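Local coordinates for uncharacterized protein (Staphylococcus aureus subsp. aureus, PDB 4LQZ) that is of unknown function but adopts a streptavidin-like fold and belongs to the DUF4909 family, at residues D79-L84 against Y94-E99. Numbering follows the deposited sequence.
Sequences DFWKTL and YVYLIE
Tyr96 lays its ring almost parallel to that of Phe80, in an offset stack with the planes only 3° apart, and Phe80 CZ sits 3.5 Å from Tyr96 CZ near the rim. Phe80 reaches over because its CG stands anti to the backbone N (chi1 167°). The same tyrosine turns its hydroxyl back to the main chain: Tyr96 OH donates to Phe80 O at 2.6 Å, approaching from above the carbonyl plane. Thr83 CG2 closes in on this phenol, 3.5 Å from Tyr96 CZ, while Thr83 OG1 gives its proton to Val95 O at 2.6 Å, nearly in line with the carbonyl; Thr83 OG1 is also hydrogen-bonded to Leu111 N. In this streptavidin-like fold, built on a curled antiparallel sheet, the 3-10 segment ending at Trp81 and the loop after it pack against strand 91-100, and Val95 N to Leu84 O (3.0 Å) leads directly into the pairing with strand 85-88. Toward the partly exposed side, the six-membered ring of Trp81 turns its edge, at CE3, to the face of Tyr94, with Trp81 CE3 3.5 Å from Tyr94 CG and the planes at 81°. Tyr68 makes a further edge-to-face pair with the indole. Packing is looser between the side chains of buried Leu84 and Val95, no nearer than CB to CB, 4.4 Å; Val95 CG2 instead lies 3.4 Å from backbone Leu84 O.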
loop_
_atom_site.group_PDB
_atom_site.type_symbol
_atom_site.label_atom_id
_atom_site.label_comp_id
_atom_site.label_asym_id
_atom_site.label_seq_id
_atom_site.Cartn_x
_atom_site.Cartn_y
_atom_site.Cartn_z
ATOM N N ASP A 79 -4.224 10.823 -6.313
ATOM C CA ASP A 79 -2.902 10.609 -6.910
ATOM C C ASP A 79 -2.022 9.664 -6.059
ATOM O O ASP A 79 -0.987 9.213 -6.538
ATOM C CB ASP A 79 -2.211 11.931 -7.240
ATOM C CG ASP A 79 -2.888 12.605 -8.433
ATOM O OD1 ASP A 79 -3.787 11.977 -9.044
ATOM O OD2 ASP A 79 -2.511 13.739 -8.762
ATOM N N PHE A 80 -2.499 9.282 -4.862
ATOM C CA PHE A 80 -1.890 8.242 -4.029
ATOM C C PHE A 80 -1.885 6.926 -4.827
ATOM O O PHE A 80 -0.965 6.112 -4.680
ATOM C CB PHE A 80 -2.668 8.076 -2.710
ATOM C CG PHE A 80 -2.290 6.829 -1.931
ATOM C CD1 PHE A 80 -1.084 6.763 -1.237
ATOM C CD2 PHE A 80 -3.114 5.707 -1.941
ATOM C CE1 PHE A 80 -0.701 5.589 -0.573
ATOM C CE2 PHE A 80 -2.738 4.539 -1.262
ATOM C CZ PHE A 80 -1.534 4.492 -0.584
ATOM N N TRP A 81 -2.918 6.741 -5.684
ATOM C CA TRP A 81 -3.120 5.564 -6.526
ATOM C C TRP A 81 -2.314 5.640 -7.838
ATOM O O TRP A 81 -2.331 4.680 -8.607
ATOM C CB TRP A 81 -4.626 5.298 -6.784
ATOM C CG TRP A 81 -5.390 5.081 -5.504
ATOM C CD1 TRP A 81 -6.164 5.995 -4.850
ATOM C CD2 TRP A 81 -5.310 3.935 -4.643
ATOM N NE1 TRP A 81 -6.644 5.459 -3.680
ATOM C CE2 TRP A 81 -6.125 4.197 -3.520
ATOM C CE3 TRP A 81 -4.628 2.702 -4.713
ATOM C CZ2 TRP A 81 -6.281 3.273 -2.478
ATOM C CZ3 TRP A 81 -4.815 1.775 -3.703
ATOM C CH2 TRP A 81 -5.646 2.056 -2.609
ATOM N N LYS A 82 -1.513 6.704 -8.034
ATOM C CA LYS A 82 -0.648 6.810 -9.208
ATOM C C LYS A 82 0.683 6.104 -8.897
ATOM O O LYS A 82 1.651 6.718 -8.418
ATOM C CB LYS A 82 -0.466 8.274 -9.645
ATOM C CG LYS A 82 -0.165 8.426 -11.128
ATOM C CD LYS A 82 0.376 9.807 -11.437
ATOM C CE LYS A 82 1.279 9.797 -12.642
ATOM N NZ LYS A 82 1.966 11.105 -12.827
ATOM N N THR A 83 0.709 4.773 -9.120
ATOM C CA THR A 83 1.867 3.931 -8.778
ATOM C C THR A 83 1.942 2.686 -9.676
ATOM O O THR A 83 0.978 2.375 -10.388
ATOM C CB THR A 83 1.798 3.541 -7.275
ATOM O OG1 THR A 83 3.021 2.902 -6.887
ATOM C CG2 THR A 83 0.572 2.623 -6.926
ATOM N N LEU A 84 3.079 1.953 -9.601
ATOM C CA LEU A 84 3.312 0.696 -10.328
ATOM C C LEU A 84 2.168 -0.316 -10.036
ATOM O O LEU A 84 1.706 -0.424 -8.887
ATOM C CB LEU A 84 4.681 0.099 -9.906
ATOM C CG LEU A 84 5.151 -1.201 -10.590
ATOM C CD1 LEU A 84 5.442 -0.990 -12.063
ATOM C CD2 LEU A 84 6.378 -1.767 -9.907
ATOM N N TYR A 94 -2.007 -2.322 -6.451
ATOM C CA TYR A 94 -1.262 -1.049 -6.443
ATOM C C TYR A 94 -0.060 -1.268 -5.514
ATOM O O TYR A 94 -0.239 -1.719 -4.378
ATOM C CB TYR A 94 -2.169 0.120 -6.002
ATOM C CG TYR A 94 -3.247 0.407 -7.023
ATOM C CD1 TYR A 94 -4.386 -0.393 -7.109
ATOM C CD2 TYR A 94 -3.079 1.406 -7.981
ATOM C CE1 TYR A 94 -5.337 -0.197 -8.112
ATOM C CE2 TYR A 94 -4.034 1.622 -8.978
ATOM C CZ TYR A 94 -5.172 0.830 -9.025
ATOM O OH TYR A 94 -6.126 1.038 -9.996
ATOM N N VAL A 95 1.164 -1.040 -6.023
ATOM C CA VAL A 95 2.397 -1.363 -5.298
ATOM C C VAL A 95 3.032 -0.121 -4.609
ATOM O O VAL A 95 3.190 0.924 -5.236
ATOM C CB VAL A 95 3.419 -2.063 -6.237
ATOM C CG1 VAL A 95 4.589 -2.648 -5.447
ATOM C CG2 VAL A 95 2.740 -3.136 -7.114
ATOM N N TYR A 96 3.388 -0.269 -3.310
ATOM C CA TYR A 96 3.991 0.805 -2.516
ATOM C C TYR A 96 5.219 0.342 -1.804
ATOM O O TYR A 96 5.251 -0.774 -1.277
ATOM C CB TYR A 96 3.000 1.365 -1.471
ATOM C CG TYR A 96 1.788 1.968 -2.142
ATOM C CD1 TYR A 96 1.803 3.285 -2.589
ATOM C CD2 TYR A 96 0.677 1.183 -2.456
ATOM C CE1 TYR A 96 0.730 3.816 -3.306
ATOM C CE2 TYR A 96 -0.402 1.704 -3.165
ATOM C CZ TYR A 96 -0.379 3.025 -3.576
ATOM O OH TYR A 96 -1.436 3.533 -4.306
ATOM N N LEU A 97 6.219 1.220 -1.746
ATOM C CA LEU A 97 7.389 0.951 -0.947
ATOM C C LEU A 97 6.984 1.198 0.496
ATOM O O LEU A 97 6.471 2.278 0.807
ATOM C CB LEU A 97 8.591 1.823 -1.353
ATOM C CG LEU A 97 9.820 1.747 -0.416
ATOM C CD1 LEU A 97 10.477 0.359 -0.464
ATOM C CD2 LEU A 97 10.828 2.902 -0.696
ATOM N N ILE A 98 7.186 0.190 1.366
ATOM C CA ILE A 98 6.915 0.352 2.782
ATOM C C ILE A 98 8.168 0.941 3.427
ATOM O O ILE A 98 9.231 0.301 3.389
ATOM C CB ILE A 98 6.488 -0.984 3.488
ATOM C CG1 ILE A 98 5.263 -1.639 2.809
ATOM C CG2 ILE A 98 6.245 -0.746 4.988
ATOM C CD1 ILE A 98 5.073 -3.164 3.234
ATOM N N GLU A 99 8.060 2.151 4.011
ATOM C CA GLU A 99 9.204 2.708 4.748
ATOM C C GLU A 99 8.898 2.648 6.236
ATOM O O GLU A 99 7.840 3.100 6.670
ATOM C CB GLU A 99 9.543 4.133 4.320
ATOM C CG GLU A 99 9.556 4.325 2.813
ATOM C CD GLU A 99 10.025 5.693 2.377
ATOM O OE1 GLU A 99 9.398 6.701 2.776
ATOM O OE2 GLU A 99 11.052 5.756 1.668
#